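Local coordinates for protein urocanate hydratase (Paenibacillus sp. Soil724D2, PDB 7NED) that probably hydrates thiourocanate in bacterial ergothioneine breakdown, using bound NAD+ as cofactor, and also binds urocanate in its active site, at residues A429-H434 / G493-A498. Numbering follows the deposited sequence.
With URO ((2E)-3-(1H-imidazol-4-yl)acrylic acid), chain B.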
loop_
_atom_site.group_PDB
_atom_site.type_symbol
_atom_site.label_atom_id
_atom_site.label_comp_id
_atom_site.label_asym_id
_atom_site.label_seq_id
_atom_site.Cartn_x
_atom_site.Cartn_y
_atom_site.Cartn_z
ATOM N N ALA A 429 1.182 0.997 -26.645
ATOM C CA ALA A 429 1.159 0.885 -25.191
ATOM C C ALA A 429 -0.280 1.007 -24.731
ATOM O O ALA A 429 -1.024 1.848 -25.244
ATOM C CB ALA A 429 2.014 1.970 -24.543
ATOM N N PHE A 430 -0.676 0.150 -23.785
ATOM C CA PHE A 430 -2.003 0.175 -23.184
ATOM C C PHE A 430 -1.899 0.589 -21.723
ATOM O O PHE A 430 -1.007 0.142 -20.997
ATOM C CB PHE A 430 -2.674 -1.192 -23.262
ATOM C CG PHE A 430 -3.183 -1.537 -24.633
ATOM C CD1 PHE A 430 -2.395 -2.262 -25.528
ATOM C CD2 PHE A 430 -4.459 -1.099 -25.037
ATOM C CE1 PHE A 430 -2.896 -2.564 -26.818
ATOM C CE2 PHE A 430 -4.944 -1.402 -26.275
ATOM C CZ PHE A 430 -4.150 -2.118 -27.181
ATOM N N SER A 431 -2.815 1.434 -21.281
ATOM C CA SER A 431 -2.820 1.723 -19.850
ATOM C C SER A 431 -4.221 2.199 -19.489
ATOM O O SER A 431 -5.201 1.847 -20.159
ATOM C CB SER A 431 -1.709 2.725 -19.492
ATOM O OG SER A 431 -1.643 2.955 -18.073
ATOM N N ARG A 432 -4.323 2.959 -18.408
ATOM C CA ARG A 432 -5.616 3.463 -18.010
ATOM C C ARG A 432 -5.371 4.493 -16.926
ATOM O O ARG A 432 -4.285 4.574 -16.346
ATOM C CB ARG A 432 -6.534 2.343 -17.508
ATOM C CG ARG A 432 -5.838 1.468 -16.383
ATOM C CD ARG A 432 -6.842 0.707 -15.468
ATOM N NE ARG A 432 -6.126 -0.207 -14.562
ATOM C CZ ARG A 432 -5.490 0.175 -13.448
ATOM N NH1 ARG A 432 -5.484 1.455 -13.105
ATOM N NH2 ARG A 432 -4.860 -0.731 -12.674
ATOM N N ASP A 433 -6.389 5.292 -16.670
ATOM C CA ASP A 433 -6.355 6.089 -15.456
ATOM C C ASP A 433 -6.419 5.155 -14.253
ATOM O O ASP A 433 -6.781 3.981 -14.379
ATOM C CB ASP A 433 -7.529 7.077 -15.428
ATOM C CG ASP A 433 -7.338 8.177 -14.375
ATOM O OD1 ASP A 433 -6.242 8.271 -13.758
ATOM O OD2 ASP A 433 -8.280 8.959 -14.177
ATOM N N HIS A 434 -6.113 5.690 -13.066
ATOM C CA HIS A 434 -6.299 4.864 -11.861
ATOM C C HIS A 434 -7.730 4.891 -11.378
ATOM O O HIS A 434 -8.085 4.103 -10.491
ATOM C CB HIS A 434 -5.395 5.325 -10.721
ATOM C CG HIS A 434 -3.936 5.230 -11.037
ATOM N ND1 HIS A 434 -2.970 5.302 -10.057
ATOM C CD2 HIS A 434 -3.273 5.086 -12.213
ATOM C CE1 HIS A 434 -1.773 5.175 -10.609
ATOM N NE2 HIS A 434 -1.928 5.045 -11.916
ATOM N N GLY A 493 -1.807 1.523 -10.823
ATOM C CA GLY A 493 -1.862 1.648 -12.266
ATOM C C GLY A 493 -1.088 0.510 -12.900
ATOM O O GLY A 493 -0.395 -0.245 -12.218
ATOM N N VAL A 494 -1.225 0.391 -14.215
ATOM C CA VAL A 494 -0.625 -0.726 -14.943
ATOM C C VAL A 494 -0.375 -0.288 -16.383
ATOM O O VAL A 494 -1.181 0.438 -16.965
ATOM C CB VAL A 494 -1.529 -1.979 -14.874
ATOM C CG1 VAL A 494 -2.881 -1.732 -15.639
ATOM C CG2 VAL A 494 -0.795 -3.204 -15.429
ATOM N N THR A 495 0.764 -0.675 -16.942
ATOM C CA THR A 495 1.046 -0.412 -18.361
ATOM C C THR A 495 1.426 -1.729 -19.008
ATOM O O THR A 495 2.132 -2.551 -18.396
ATOM C CB THR A 495 2.194 0.595 -18.535
ATOM O OG1 THR A 495 1.814 1.842 -17.945
ATOM C CG2 THR A 495 2.513 0.799 -19.987
ATOM N N LEU A 496 0.927 -1.935 -20.225
ATOM C CA LEU A 496 1.230 -3.092 -21.059
ATOM C C LEU A 496 1.789 -2.602 -22.374
ATOM O O LEU A 496 1.370 -1.551 -22.877
ATOM C CB LEU A 496 -0.008 -3.943 -21.327
ATOM C CG LEU A 496 -0.518 -4.664 -20.071
ATOM C CD1 LEU A 496 -1.983 -5.046 -20.285
ATOM C CD2 LEU A 496 0.343 -5.924 -19.795
ATOM N N VAL A 497 2.730 -3.360 -22.934
ATOM C CA VAL A 497 3.303 -3.028 -24.238
ATOM C C VAL A 497 2.886 -4.129 -25.191
ATOM O O VAL A 497 3.252 -5.297 -25.001
ATOM C CB VAL A 497 4.830 -2.895 -24.189
ATOM C CG1 VAL A 497 5.359 -2.507 -25.601
ATOM C CG2 VAL A 497 5.247 -1.892 -23.126
ATOM N N ALA A 498 2.098 -3.767 -26.184
ATOM C CA ALA A 498 1.718 -4.685 -27.255
ATOM C C ALA A 498 2.763 -4.516 -28.350
ATOM O O ALA A 498 2.618 -3.688 -29.254
ATOM C CB ALA A 498 0.311 -4.378 -27.755
HETATM O OAA URO B . -6.339 10.569 -17.190
HETATM C CAI URO B . -5.251 10.842 -16.527
HETATM O OAB URO B . -4.182 10.727 -16.979
HETATM C CAC URO B . -5.350 11.282 -15.126
HETATM C CAD URO B . -6.524 11.401 -14.563
HETATM C CAJ URO B . -6.427 11.839 -13.220
HETATM C CAF URO B . -7.415 12.346 -12.430
HETATM N NAH URO B . -6.900 12.829 -11.256
HETATM C CAE URO B . -5.609 12.602 -11.338
HETATM N NAG URO B . -5.272 12.009 -12.505
#
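Two antiparallel strands of the large mixed sheet pair through Phe430 and Leu496, and 429-434 then runs on to the urocanate pocket. Phe430 N gives a nearly straight bond to Leu496 O (2.8 Å), and Leu496 N returns one to Phe430 O (2.9 Å). At the rim of the Phe430 ring, Ala498 CB lies in plane, 3.8 Å from CE1, while helix 407-420 also packs on this side chain. Beyond this pair a side chain takes over from the backbone: Ser431, its OG anti to the backbone N (chi1 -176°), bonds Val494 O at 2.8 Å. The extended Arg432 side chain crosses Val494 at about a right angle, NH2 resting 3.7 Å from CG1. Arg432 NH1 bonds Asp433 O, in the guanidinium plane, and Ala492 O, while NE forms a salt bridge with Asp515. A methionine in place of Arg432 would probably cost Asp515 this salt bridge and leave Asp433 O without its guanidinium donor. His434 lays one ring face over Gly493 CA in a CH-pi contact, 3.8 Å from the ring centroid, and bonds Ser491 and Gln128 through its two nitrogens. Asp433 turns away from the partner strand, its OD2 3.0 Å from CAD of urocanate. The arrangement is a buried antiparallel pair in the mixed sheet of the C-terminal domain, where a break in strand 428-441 brings Asp433 to the urocanate pocket.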